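Leucine aminopeptidase 2, chloroplastic (Streptomyces sp. BC16019, PDB 5LHJ) acts as a manganese-binding M17-family aminopeptidase in bottromycin maturation, presumably trimming unsubstituted amino acids from the N-termini of peptides. Local coordinates at residues A[240-245]-A[354-359]; A[329-334]-A[449-454]; A[194-199]-A[311-316]; A[388-393]-A[440-445]; A[178-183]-A[287-292]. One frame throughout, in Å; residues are numbered along the deposited sequence.

Interactions 1, 3 and 4 all reach the mixed central sheet of the catalytic domain. Interactions 1 and 3 meet directly, since strands 239-245 and 306-316 are neighbours: Val-241 O lies 2.8 Å from Leu-311 N. Interaction 5 packs against interaction 3, with Val-292 CG2 3.6 Å from Leu-311 CD1. Segment 354-359 of interaction 1 leads to interaction 2, Ser-358 OG lying 2.9 Å from Ala-453 N. Interaction 4 touches interaction 2 through Pro-392 and Gln-449. None of the five contains a manganese ligand, yet Leu-313 of interaction 3 has its side chain about 8 Å from that of Lys-261, a residue of the first manganese site, which holds no metal in this chain.

Interaction 1. Residues A[240-245]-A[354-359]; sequences YVELTY and LVRASR
The guanidinium of Arg-356 receives the carboxylate of Glu-242 at its edge, in its own plane, while the ring of Tyr-240 approaches the same group obliquely, its plane turned 88° from that of the guanidinium. The carboxylate is not quite coplanar with the guanidinium; the two planes differ by 31°. The grip is side-on and uses two nitrogens. Arg-356 NE donates to Glu-242 OE2 at 2.8 Å, and NH2 donates to Glu-242 OE1 at 3.2 Å, the latter bond being nearly straight at 171°. OE1 is met on its syn side, whereas NE reaches OE2 from above the carboxylate plane. OE2 carries a second donor within the strand: Tyr-240 OH binds it on the anti side at 2.6 Å, from the same face as NE. The two-nitrogen grip on both oxygens, with the tyrosine hydroxyl on OE2, should hold the carboxylate's rotation, and His-310 ND1 is hydrogen-bonded to both Glu-242 OE2 and Tyr-240 OH. Tyr-240 also packs on the aliphatic part of the arginine, OH lying 3.7 Å and CE2 4.0 Å from Arg-356 CD. The arginine spans the gap because its chain leaves the helix with CG trans to the backbone N and stays extended to NE, which suits a backbone separation of 10.0 Å between Glu-242 CA and Ala-357 CA. The buried negative charge is thereby probably compensated. This is a bidentate salt bridge between a strand of the central sheet and helix 345-358 packed on one of its sides, in the alpha/beta catalytic domain of an M17 aminopeptidase.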
# COMPACT_ATOMS: atom_id res chain seq x y z
N TYR A 240 -36.22 9.05 10.08
CA TYR A 240 -36.17 10.46 9.71
C TYR A 240 -36.96 11.25 10.73
O TYR A 240 -38.12 10.89 11.02
CB TYR A 240 -36.74 10.67 8.31
CG TYR A 240 -36.78 12.10 7.88
CD1 TYR A 240 -35.60 12.80 7.63
CD2 TYR A 240 -37.99 12.77 7.72
CE1 TYR A 240 -35.63 14.14 7.24
CE2 TYR A 240 -38.04 14.09 7.32
CZ TYR A 240 -36.86 14.78 7.08
OH TYR A 240 -36.91 16.09 6.68
N VAL A 241 -36.35 12.31 11.26
CA VAL A 241 -36.97 13.11 12.33
C VAL A 241 -37.05 14.57 11.91
O VAL A 241 -36.07 15.15 11.41
CB VAL A 241 -36.20 12.97 13.68
CG1 VAL A 241 -36.94 13.71 14.80
CG2 VAL A 241 -36.04 11.51 14.04
N GLU A 242 -38.21 15.18 12.14
CA GLU A 242 -38.36 16.62 11.97
C GLU A 242 -38.71 17.23 13.33
O GLU A 242 -39.59 16.73 14.04
CB GLU A 242 -39.39 16.97 10.88
CG GLU A 242 -38.78 16.84 9.49
CD GLU A 242 -39.72 17.11 8.33
OE1 GLU A 242 -40.95 17.15 8.52
OE2 GLU A 242 -39.21 17.27 7.20
N LEU A 243 -37.99 18.30 13.66
CA LEU A 243 -37.98 18.87 15.01
C LEU A 243 -38.17 20.36 14.80
O LEU A 243 -37.33 20.98 14.15
CB LEU A 243 -36.62 18.54 15.66
CG LEU A 243 -36.30 18.96 17.09
CD1 LEU A 243 -37.20 18.23 18.06
CD2 LEU A 243 -34.84 18.68 17.45
N THR A 244 -39.26 20.94 15.30
CA THR A 244 -39.59 22.34 15.01
C THR A 244 -39.73 23.25 16.25
O THR A 244 -40.49 22.93 17.18
CB THR A 244 -40.88 22.43 14.17
OG1 THR A 244 -40.77 21.58 13.02
CG2 THR A 244 -41.15 23.85 13.71
N TYR A 245 -39.00 24.36 16.23
CA TYR A 245 -39.16 25.45 17.19
C TYR A 245 -40.05 26.53 16.58
O TYR A 245 -39.70 27.13 15.56
CB TYR A 245 -37.81 26.03 17.57
CG TYR A 245 -37.87 27.28 18.43
CD1 TYR A 245 -38.32 27.23 19.75
CD2 TYR A 245 -37.46 28.52 17.92
CE1 TYR A 245 -38.36 28.37 20.54
CE2 TYR A 245 -37.51 29.67 18.70
CZ TYR A 245 -37.95 29.59 20.01
OH TYR A 245 -37.98 30.74 20.78
N LEU A 354 -32.85 17.71 1.42
CA LEU A 354 -32.76 19.08 0.90
C LEU A 354 -33.92 19.42 -0.04
O LEU A 354 -34.42 20.55 -0.02
CB LEU A 354 -31.41 19.33 0.22
CG LEU A 354 -30.21 19.42 1.16
CD1 LEU A 354 -28.92 19.34 0.36
CD2 LEU A 354 -30.25 20.70 1.98
N VAL A 355 -34.35 18.45 -0.84
CA VAL A 355 -35.53 18.64 -1.71
C VAL A 355 -36.74 18.92 -0.81
O VAL A 355 -37.45 19.91 -0.98
CB VAL A 355 -35.81 17.42 -2.63
CG1 VAL A 355 -37.10 17.61 -3.42
CG2 VAL A 355 -34.64 17.18 -3.59
N ARG A 356 -36.96 18.05 0.17
CA ARG A 356 -38.09 18.18 1.08
C ARG A 356 -38.04 19.50 1.85
O ARG A 356 -39.06 20.20 1.99
CB ARG A 356 -38.15 16.99 2.04
CG ARG A 356 -39.36 16.99 2.97
CD ARG A 356 -39.36 15.83 3.95
NE ARG A 356 -40.37 16.03 4.99
CZ ARG A 356 -41.68 15.79 4.86
NH1 ARG A 356 -42.20 15.34 3.72
NH2 ARG A 356 -42.48 16.03 5.90
N ALA A 357 -36.87 19.85 2.37
CA ALA A 357 -36.71 21.05 3.19
C ALA A 357 -36.90 22.37 2.43
O ALA A 357 -37.30 23.36 3.03
CB ALA A 357 -35.37 21.06 3.90
N SER A 358 -36.60 22.38 1.12
CA SER A 358 -36.66 23.60 0.32
C SER A 358 -37.88 23.68 -0.60
O SER A 358 -38.00 24.62 -1.40
CB SER A 358 -35.37 23.73 -0.49
OG SER A 358 -35.27 22.68 -1.44
N ARG A 359 -38.80 22.72 -0.48
CA ARG A 359 -39.95 22.58 -1.39
C ARG A 359 -40.90 23.77 -1.27
O ARG A 359 -41.05 24.31 -0.17
CB ARG A 359 -40.71 21.26 -1.14
CG ARG A 359 -41.53 21.22 0.15
CD ARG A 359 -42.02 19.82 0.50
NE ARG A 359 -42.72 19.81 1.79
CZ ARG A 359 -43.49 18.82 2.25
NH1 ARG A 359 -43.71 17.72 1.53
NH2 ARG A 359 -44.06 18.94 3.45

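Interaction 2. Residues A[329-334]-A[449-454]; sequences VRHLDG and QDFVAA
Both rings of this contact, His-331 and Phe-451, leave their backbones by the same torsion: CG lies opposite the carbonyl carbon and beside the backbone N, with chi1 -67° for the histidine and -63° for the phenylalanine. Set on two facing type I turns, His-331 to Gly-334 and Gln-449 to Val-452, these torsions turn the side chains toward each other. The result is a T-shaped pair in which the edge of Phe-451 points at the face of His-331. Its evidence is a plane angle of 67° and ring centroids 4.8 Å apart. Phe-451 CE1 leads the approach, 3.7 Å from His-331 CD2 and displaced toward the rim of the imidazole. Val-329 CG1 covers the opposite face of that ring, so the imidazole is sandwiched. Its rotation is further fixed by two hydrogen bonds, NE2 with Thr-337 OG1 and ND1 with Asp-352 OD2. Asp-333, the third residue of its turn, also comes to the phenylalanine: OD2 lies 3.6 Å from Phe-451 CD1, an oblique approach. One water bridges the two turns by donating to Asp-333 OD2 at 2.6 Å and to Asp-450 O at 3.0 Å. The other oxygen, Asp-333 OD1, bonds to Thr-335 OG1, and the Asp-450 carboxylate is held by salt bridges to Arg-421 and Arg-431. Helix 345-358 runs alongside, its Ala-351 touching both rings and its Val-355 the phenylalanine, while strand 431-432 contributes Arg-431 against the same pair and Phe-447 of helix 440-449 meets the phenylalanine ring.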
# COMPACT_ATOMS: atom_id res chain seq x y z
N VAL A 329 -29.81 5.66 -7.69
CA VAL A 329 -30.85 6.17 -6.81
C VAL A 329 -31.68 7.20 -7.58
O VAL A 329 -31.12 8.16 -8.14
CB VAL A 329 -30.25 6.81 -5.54
CG1 VAL A 329 -31.33 7.49 -4.71
CG2 VAL A 329 -29.52 5.75 -4.73
N ARG A 330 -33.00 7.01 -7.61
CA ARG A 330 -33.93 8.01 -8.14
C ARG A 330 -34.47 8.83 -6.97
O ARG A 330 -35.21 8.32 -6.12
CB ARG A 330 -35.07 7.31 -8.90
CG ARG A 330 -36.23 8.20 -9.35
CD ARG A 330 -36.18 8.65 -10.79
NE ARG A 330 -35.85 7.59 -11.75
CZ ARG A 330 -35.66 7.79 -13.06
NH1 ARG A 330 -35.80 9.01 -13.58
NH2 ARG A 330 -35.31 6.78 -13.84
N HIS A 331 -34.13 10.11 -6.96
CA HIS A 331 -34.41 10.99 -5.82
C HIS A 331 -35.83 11.54 -5.85
O HIS A 331 -36.57 11.37 -6.84
CB HIS A 331 -33.39 12.14 -5.79
CG HIS A 331 -32.00 11.69 -5.49
ND1 HIS A 331 -31.58 11.33 -4.23
CD2 HIS A 331 -30.92 11.57 -6.29
CE1 HIS A 331 -30.30 10.99 -4.27
NE2 HIS A 331 -29.88 11.12 -5.51
N LEU A 332 -36.18 12.22 -4.76
CA LEU A 332 -37.50 12.86 -4.59
C LEU A 332 -37.85 13.90 -5.66
O LEU A 332 -39.04 14.11 -5.95
CB LEU A 332 -37.56 13.51 -3.19
CG LEU A 332 -38.85 14.18 -2.71
CD1 LEU A 332 -39.99 13.18 -2.69
CD2 LEU A 332 -38.64 14.74 -1.31
N ASP A 333 -36.84 14.55 -6.25
CA ASP A 333 -37.04 15.51 -7.34
C ASP A 333 -37.02 14.87 -8.75
O ASP A 333 -37.06 15.59 -9.74
CB ASP A 333 -36.03 16.67 -7.28
CG ASP A 333 -34.58 16.24 -7.54
OD1 ASP A 333 -34.30 15.04 -7.72
OD2 ASP A 333 -33.71 17.13 -7.55
N GLY A 334 -36.96 13.54 -8.81
CA GLY A 334 -36.93 12.81 -10.07
C GLY A 334 -35.57 12.64 -10.71
O GLY A 334 -35.45 11.90 -11.70
N GLN A 449 -25.95 21.23 -3.77
CA GLN A 449 -26.57 22.42 -4.34
C GLN A 449 -27.68 22.07 -5.34
O GLN A 449 -28.69 22.78 -5.38
CB GLN A 449 -25.52 23.31 -5.01
CG GLN A 449 -26.06 24.67 -5.46
CD GLN A 449 -24.97 25.56 -6.03
OE1 GLN A 449 -23.96 25.09 -6.54
NE2 GLN A 449 -25.19 26.88 -5.96
N ASP A 450 -27.49 21.00 -6.12
CA ASP A 450 -28.47 20.52 -7.13
C ASP A 450 -29.87 20.29 -6.52
O ASP A 450 -30.88 20.36 -7.22
CB ASP A 450 -28.05 19.15 -7.72
CG ASP A 450 -26.81 19.18 -8.63
OD1 ASP A 450 -26.31 20.23 -9.07
OD2 ASP A 450 -26.33 18.04 -8.91
N PHE A 451 -29.93 19.95 -5.23
CA PHE A 451 -31.18 19.53 -4.61
C PHE A 451 -31.91 20.65 -3.86
O PHE A 451 -32.99 20.42 -3.35
CB PHE A 451 -30.89 18.35 -3.68
CG PHE A 451 -30.38 17.17 -4.42
CD1 PHE A 451 -31.25 16.32 -5.08
CD2 PHE A 451 -29.01 16.92 -4.51
CE1 PHE A 451 -30.77 15.21 -5.79
CE2 PHE A 451 -28.52 15.84 -5.24
CZ PHE A 451 -29.40 14.98 -5.86
N VAL A 452 -31.32 21.84 -3.80
CA VAL A 452 -31.94 22.97 -3.12
C VAL A 452 -32.79 23.69 -4.15
O VAL A 452 -32.27 24.12 -5.19
CB VAL A 452 -30.91 23.92 -2.51
CG1 VAL A 452 -31.59 25.05 -1.75
CG2 VAL A 452 -29.99 23.16 -1.57
N ALA A 453 -34.08 23.83 -3.87
CA ALA A 453 -35.02 24.42 -4.82
C ALA A 453 -34.60 25.81 -5.25
O ALA A 453 -34.07 26.59 -4.46
CB ALA A 453 -36.42 24.46 -4.24
N ALA A 454 -34.86 26.11 -6.52
CA ALA A 454 -34.49 27.39 -7.14
C ALA A 454 -34.95 28.56 -6.30
O ALA A 454 -36.08 28.58 -5.82
CB ALA A 454 -35.12 27.48 -8.54
O HOH W 1 -31.53 17.94 -8.79

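Interaction 3. Residues A[194-199]-A[311-316]; sequences PAFADR and LPLAEN
Leu-313 overlaps Phe-196 with both of its methyl groups and also reaches along to Ala-197 on the next helical position. CD2 lies 3.8 Å from Phe-196 CD2 and 4.0 Å from Phe-196 CE2, an oblique placement against the ring. The other branch, CD1, settles nearer the helix backbone: it is 3.7 Å from Ala-197 N and 4.2 Å from Ala-197 CB. Both methyls lie along the strand-facing side of the phenylalanine, CD1 by CB and CG, CD2 by the ring atoms CD2 and CE2, and the two side chains cross at about a right angle. With CG of Phe-196 trans to its backbone N (chi1 -165°), the ring is laid beside Leu-313, its far end pointing toward helix 286-301. The nearest CA atoms, of Ala-197 and Leu-313, are 7.8 Å apart, consistent with the small alanine at this position. No hydrogen bond crosses the contact, which is buried and apolar. It docks helix 193-207 on the central sheet of the catalytic domain. Strand 239-245, hydrogen-bonded to 306-316, shares the surface, with Val-241 touching both Ala-197 and Leu-313. On the phenylalanine side, helix 286-301 closes the packing through Ala-288.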
# COMPACT_ATOMS: atom_id res chain seq x y z
N PRO A 194 -32.77 4.05 15.47
CA PRO A 194 -34.00 4.09 16.31
C PRO A 194 -33.81 4.71 17.70
O PRO A 194 -34.68 5.47 18.16
CB PRO A 194 -34.39 2.61 16.42
CG PRO A 194 -33.87 2.01 15.16
CD PRO A 194 -32.51 2.67 15.02
N ALA A 195 -32.69 4.41 18.36
CA ALA A 195 -32.40 4.98 19.67
C ALA A 195 -32.18 6.49 19.63
O ALA A 195 -32.66 7.23 20.50
CB ALA A 195 -31.19 4.30 20.28
N PHE A 196 -31.49 6.95 18.58
CA PHE A 196 -31.28 8.38 18.36
C PHE A 196 -32.61 9.10 18.14
O PHE A 196 -32.86 10.14 18.76
CB PHE A 196 -30.27 8.59 17.20
CG PHE A 196 -29.68 9.98 17.08
CD1 PHE A 196 -29.90 11.01 18.02
CD2 PHE A 196 -28.85 10.26 15.99
CE1 PHE A 196 -29.33 12.26 17.84
CE2 PHE A 196 -28.26 11.50 15.84
CZ PHE A 196 -28.50 12.50 16.76
N ALA A 197 -33.49 8.53 17.32
CA ALA A 197 -34.82 9.11 17.12
C ALA A 197 -35.59 9.21 18.46
O ALA A 197 -36.20 10.23 18.75
CB ALA A 197 -35.61 8.31 16.11
N ASP A 198 -35.49 8.16 19.28
CA ASP A 198 -36.12 8.16 20.62
C ASP A 198 -35.56 9.27 21.51
O ASP A 198 -36.31 9.95 22.22
CB ASP A 198 -35.95 6.82 21.32
CG ASP A 198 -36.81 5.71 20.74
OD1 ASP A 198 -37.75 5.97 19.96
OD2 ASP A 198 -36.52 4.53 21.09
N ARG A 199 -34.24 9.45 21.48
CA ARG A 199 -33.61 10.49 22.28
C ARG A 199 -34.06 11.89 21.83
O ARG A 199 -34.31 12.76 22.68
CB ARG A 199 -32.08 10.35 22.23
CG ARG A 199 -31.32 11.33 23.11
CD ARG A 199 -31.41 10.94 24.59
NE ARG A 199 -30.65 11.86 25.45
CZ ARG A 199 -31.17 12.80 26.24
NH1 ARG A 199 -32.50 12.99 26.35
NH2 ARG A 199 -30.35 13.58 26.96
N LEU A 311 -33.64 15.63 10.00
CA LEU A 311 -32.59 14.74 10.52
C LEU A 311 -32.72 13.29 10.00
O LEU A 311 -33.42 12.47 10.58
CB LEU A 311 -32.62 14.74 12.06
CG LEU A 311 -32.46 16.15 12.67
CD1 LEU A 311 -33.13 16.26 14.02
CD2 LEU A 311 -31.00 16.57 12.72
N PRO A 312 -32.02 12.98 8.88
CA PRO A 312 -31.95 11.60 8.40
C PRO A 312 -30.93 10.78 9.19
O PRO A 312 -29.76 11.20 9.31
CB PRO A 312 -31.53 11.77 6.94
CG PRO A 312 -30.70 13.01 6.94
CD PRO A 312 -31.31 13.91 7.99
N LEU A 313 -31.37 9.63 9.71
CA LEU A 313 -30.57 8.79 10.60
C LEU A 313 -30.44 7.38 10.02
O LEU A 313 -31.44 6.77 9.67
CB LEU A 313 -31.23 8.72 11.98
CG LEU A 313 -31.76 10.01 12.60
CD1 LEU A 313 -32.34 9.73 13.98
CD2 LEU A 313 -30.68 11.06 12.73
N ALA A 314 -29.21 6.88 9.92
CA ALA A 314 -28.97 5.54 9.36
C ALA A 314 -27.59 5.03 9.71
O ALA A 314 -26.73 5.80 10.15
CB ALA A 314 -29.15 5.56 7.84
N GLU A 315 -27.38 3.73 9.54
CA GLU A 315 -26.05 3.13 9.53
C GLU A 315 -25.65 2.78 8.09
O GLU A 315 -26.51 2.43 7.30
CB GLU A 315 -25.98 1.85 10.35
CG GLU A 315 -26.16 1.98 11.86
CD GLU A 315 -25.87 0.68 12.59
OE1 GLU A 315 -25.91 -0.41 11.97
OE2 GLU A 315 -25.60 0.73 13.81
N ASN A 316 -24.36 2.87 7.78
CA ASN A 316 -23.81 2.43 6.49
C ASN A 316 -22.95 1.18 6.75
O ASN A 316 -21.83 1.30 7.27
CB ASN A 316 -22.98 3.56 5.87
CG ASN A 316 -22.52 3.26 4.45
OD1 ASN A 316 -23.09 2.42 3.76
ND2 ASN A 316 -21.49 3.96 4.00

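Interaction 4. Residues A[388-393]-A[440-445]; sequences ALFTPD and DTIQAA
Strand 388-390 and helix 440-445 run roughly the same way, their short axes 10.0 Å apart at closest and 37° from parallel, with Phe-390 CA and Ala-445 CA 6.8 Å from each other. Phe-390 fills the gap between them. Its ring takes the methyl of Ala-445 almost centrally over one face: CB lies 3.5 Å from the ring centroid and 11° off the ring normal, a CH-pi contact. The rim is met one helical turn earlier. Thr-441 CG2 and Ile-442 CG1 both lie at the edge near the ring plane, the first 3.9 Å from Phe-390 CE1 and the second 3.9 Å from Phe-390 CE2. CZ also comes to 3.7 Å from Thr-441 O, so the ring end reaches the helix backbone itself. Such strand-on-helix packing belongs to the layered alpha/beta architecture of the M17 catalytic domain: strand 386-390 pairs with 410-413 and 458-462, and helix 440-449 covers a side of that sheet, Ala-445 touching His-460 as well. Thr-441 divides its roles by its chi1 of -58°, which sets OG1 opposite the carbonyl carbon and CG2 opposite the backbone N; the methyl then faces the ring while OG1 hydrogen-bonds Thr-375 OG1. Ala-381 of a neighbouring subunit packs on Thr-441 and Ile-442, bringing the contact close to the oligomer interface. After the strand the chain turns through an ST turn, Thr-391 OG1 accepting from Asp-393 N at 3.1 Å, and Asp-393 OD1 caps helix 394-407 by binding Leu-396 N.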
# COMPACT_ATOMS: atom_id res chain seq x y z
N ALA A 388 -15.42 23.83 6.74
CA ALA A 388 -15.59 24.45 5.42
C ALA A 388 -17.02 24.98 5.28
O ALA A 388 -17.99 24.28 5.66
CB ALA A 388 -15.28 23.45 4.32
N LEU A 389 -17.14 26.21 4.78
CA LEU A 389 -18.44 26.88 4.55
C LEU A 389 -18.62 27.09 3.05
O LEU A 389 -17.74 27.64 2.39
CB LEU A 389 -18.47 28.25 5.24
CG LEU A 389 -19.58 29.23 4.84
CD1 LEU A 389 -20.96 28.69 5.19
CD2 LEU A 389 -19.35 30.57 5.50
N PHE A 390 -19.77 26.66 2.52
CA PHE A 390 -20.15 26.92 1.13
C PHE A 390 -21.49 27.63 1.08
O PHE A 390 -22.43 27.22 1.76
CB PHE A 390 -20.31 25.63 0.36
CG PHE A 390 -19.02 24.89 0.12
CD1 PHE A 390 -18.54 23.98 1.05
CD2 PHE A 390 -18.32 25.07 -1.08
CE1 PHE A 390 -17.37 23.27 0.81
CE2 PHE A 390 -17.15 24.37 -1.31
CZ PHE A 390 -16.66 23.47 -0.37
N THR A 391 -21.57 28.69 0.27
CA THR A 391 -22.87 29.32 -0.05
C THR A 391 -22.70 30.23 -1.26
O THR A 391 -21.66 30.87 -1.39
CB THR A 391 -23.44 30.15 1.13
OG1 THR A 391 -24.66 30.80 0.73
CG2 THR A 391 -22.48 31.20 1.61
N PRO A 392 -23.71 30.30 -2.14
CA PRO A 392 -23.65 31.30 -3.22
C PRO A 392 -23.99 32.73 -2.77
O PRO A 392 -23.79 33.66 -3.55
CB PRO A 392 -24.68 30.80 -4.23
CG PRO A 392 -25.62 29.98 -3.45
CD PRO A 392 -24.89 29.42 -2.26
N ASP A 393 -24.51 32.89 -1.55
CA ASP A 393 -25.01 34.16 -1.03
C ASP A 393 -23.93 34.81 -0.16
O ASP A 393 -23.67 34.36 0.96
CB ASP A 393 -26.29 33.86 -0.24
CG ASP A 393 -27.05 35.10 0.20
OD1 ASP A 393 -26.45 36.06 0.72
OD2 ASP A 393 -28.29 35.07 0.06
N ASP A 440 -12.96 16.65 -3.98
CA ASP A 440 -14.23 16.07 -3.51
C ASP A 440 -15.01 16.98 -2.54
O ASP A 440 -16.24 16.94 -2.52
CB ASP A 440 -14.03 14.69 -2.86
CG ASP A 440 -15.35 13.99 -2.57
OD1 ASP A 440 -16.18 13.85 -3.51
OD2 ASP A 440 -15.60 13.64 -1.39
N THR A 441 -14.33 17.79 -1.74
CA THR A 441 -15.02 18.69 -0.82
C THR A 441 -15.89 19.70 -1.59
O THR A 441 -17.07 19.91 -1.26
CB THR A 441 -14.04 19.43 0.13
OG1 THR A 441 -13.28 18.47 0.88
CG2 THR A 441 -14.80 20.33 1.09
N ILE A 442 -15.33 20.27 -2.66
CA ILE A 442 -16.07 21.19 -3.52
C ILE A 442 -17.14 20.43 -4.33
O ILE A 442 -18.30 20.89 -4.44
CB ILE A 442 -15.11 22.03 -4.40
CG1 ILE A 442 -14.22 22.89 -3.47
CG2 ILE A 442 -15.91 22.87 -5.40
CD1 ILE A 442 -13.34 23.92 -4.11
N GLN A 443 -16.79 19.26 -4.86
CA GLN A 443 -17.74 18.46 -5.62
C GLN A 443 -18.95 18.06 -4.77
O GLN A 443 -20.08 18.09 -5.26
CB GLN A 443 -17.09 17.21 -6.20
CG GLN A 443 -16.04 17.53 -7.26
CD GLN A 443 -15.05 16.40 -7.45
OE1 GLN A 443 -15.37 15.22 -7.25
NE2 GLN A 443 -13.83 16.75 -7.88
N ALA A 444 -18.72 17.73 -3.49
CA ALA A 444 -19.84 17.36 -2.60
C ALA A 444 -20.81 18.52 -2.38
O ALA A 444 -22.03 18.33 -2.34
CB ALA A 444 -19.33 16.84 -1.26
N ALA A 445 -20.26 19.73 -2.24
CA ALA A 445 -21.06 20.93 -2.06
C ALA A 445 -21.90 21.20 -3.31
O ALA A 445 -23.09 21.51 -3.21
CB ALA A 445 -20.15 22.12 -1.73

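Interaction 5. Residues A[178-183]-A[287-292]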
# COMPACT_ATOMS: atom_id res chain seq x y z
N CYS A 178 -22.37 20.55 24.95
CA CYS A 178 -22.07 19.30 25.66
C CYS A 178 -23.08 18.18 25.36
O CYS A 178 -22.72 17.00 25.39
CB CYS A 178 -21.94 19.58 27.17
SG CYS A 178 -20.46 20.55 27.61
N LEU A 179 -24.33 18.54 25.06
CA LEU A 179 -25.32 17.58 24.57
C LEU A 179 -24.82 16.95 23.26
O LEU A 179 -24.83 15.73 23.09
CB LEU A 179 -26.68 18.24 24.35
CG LEU A 179 -27.75 17.45 23.59
CD1 LEU A 179 -28.04 16.13 24.30
CD2 LEU A 179 -29.00 18.29 23.45
N ALA A 180 -24.38 17.80 22.33
CA ALA A 180 -23.82 17.29 21.07
C ALA A 180 -22.59 16.41 21.33
O ALA A 180 -22.46 15.36 20.69
CB ALA A 180 -23.49 18.42 20.12
N ARG A 181 -21.71 16.82 22.25
CA ARG A 181 -20.54 16.00 22.61
C ARG A 181 -20.95 14.61 23.11
O ARG A 181 -20.38 13.59 22.70
CB ARG A 181 -19.68 16.68 23.68
CG ARG A 181 -18.99 17.94 23.24
CD ARG A 181 -18.19 18.58 24.37
NE ARG A 181 -17.46 19.77 23.95
CZ ARG A 181 -16.69 20.51 24.76
NH1 ARG A 181 -16.58 20.20 26.05
NH2 ARG A 181 -16.03 21.56 24.27
N ASP A 182 -21.96 14.57 23.98
CA ASP A 182 -22.46 13.30 24.49
C ASP A 182 -23.00 12.39 23.37
O ASP A 182 -22.73 11.18 23.36
CB ASP A 182 -23.59 13.53 25.51
CG ASP A 182 -23.10 14.04 26.86
OD1 ASP A 182 -21.88 14.03 27.16
OD2 ASP A 182 -24.00 14.43 27.65
N LEU A 183 -23.75 12.96 22.43
CA LEU A 183 -24.32 12.19 21.34
C LEU A 183 -23.21 11.61 20.45
O LEU A 183 -23.27 10.44 20.06
CB LEU A 183 -25.29 13.05 20.51
CG LEU A 183 -26.57 13.47 21.21
CD1 LEU A 183 -27.24 14.57 20.41
CD2 LEU A 183 -27.51 12.28 21.42
N GLY A 287 -23.16 16.23 12.52
CA GLY A 287 -24.03 17.27 11.95
C GLY A 287 -25.43 17.25 12.55
O GLY A 287 -25.97 18.30 12.95
N ALA A 288 -26.02 16.06 12.61
CA ALA A 288 -27.31 15.86 13.29
C ALA A 288 -27.22 16.25 14.77
O ALA A 288 -28.14 16.90 15.29
CB ALA A 288 -27.78 14.42 13.15
N ALA A 289 -26.12 15.89 15.44
CA ALA A 289 -25.92 16.28 16.83
C ALA A 289 -25.92 17.80 17.01
O ALA A 289 -26.52 18.31 17.96
CB ALA A 289 -24.62 15.69 17.39
N ALA A 290 -25.23 18.50 16.12
CA ALA A 290 -25.14 19.95 16.19
C ALA A 290 -26.50 20.62 15.98
O ALA A 290 -26.87 21.56 16.71
CB ALA A 290 -24.13 20.50 15.19
N VAL A 291 -27.25 20.10 15.02
CA VAL A 291 -28.58 20.63 14.70
C VAL A 291 -29.56 20.39 15.86
O VAL A 291 -30.27 21.32 16.27
CB VAL A 291 -29.12 20.06 13.37
CG1 VAL A 291 -30.60 20.41 13.15
CG2 VAL A 291 -28.29 20.58 12.20
N VAL A 292 -29.58 19.17 16.38
CA VAL A 292 -30.46 18.85 17.51
C VAL A 292 -30.14 19.75 18.71
O VAL A 292 -31.05 20.32 19.34
CB VAL A 292 -30.34 17.36 17.91
CG1 VAL A 292 -31.03 17.06 19.23
CG2 VAL A 292 -30.91 16.47 16.79
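Ala-289, Ala-180 and Leu-183 have the most surface buried where helices 164-185 and 286-301 pack as an antiparallel pair in the catalytic domain. The segment axes approach to 8.5 Å, and their directions differ by 150°. Such closeness is consistent with alanines at the crossing: Ala-180 CA and Ala-289 CA are only 4.8 Å apart. Their methyls meet at 4.0 Å, CB of Ala-180 to CB of Ala-289. Leu-183, one turn along from Ala-180 on the same helix, also faces Ala-289, with its CB 4.1 Å from Ala-289 CB. The leucine CG lies opposite its carbonyl carbon (chi1 -68°), and CD1 also comes within 4.2 Å of Ala-289 CB. Ala-289 is thus placed so that its methyl touches two residues one turn apart on the facing helix. The touching residues are buried, the side chains that meet are apolar, and no hydrogen bond joins the segments. Beyond them, Leu-183 and Ala-288 both touch Phe-196 of helix 193-207, while Ala-288 and Val-292 lean on Leu-311 of the central sheet. The closest approach between the two segments joins a methyl to a backbone carbonyl: Ala-180 CB rests 3.7 Å from Ala-289 O.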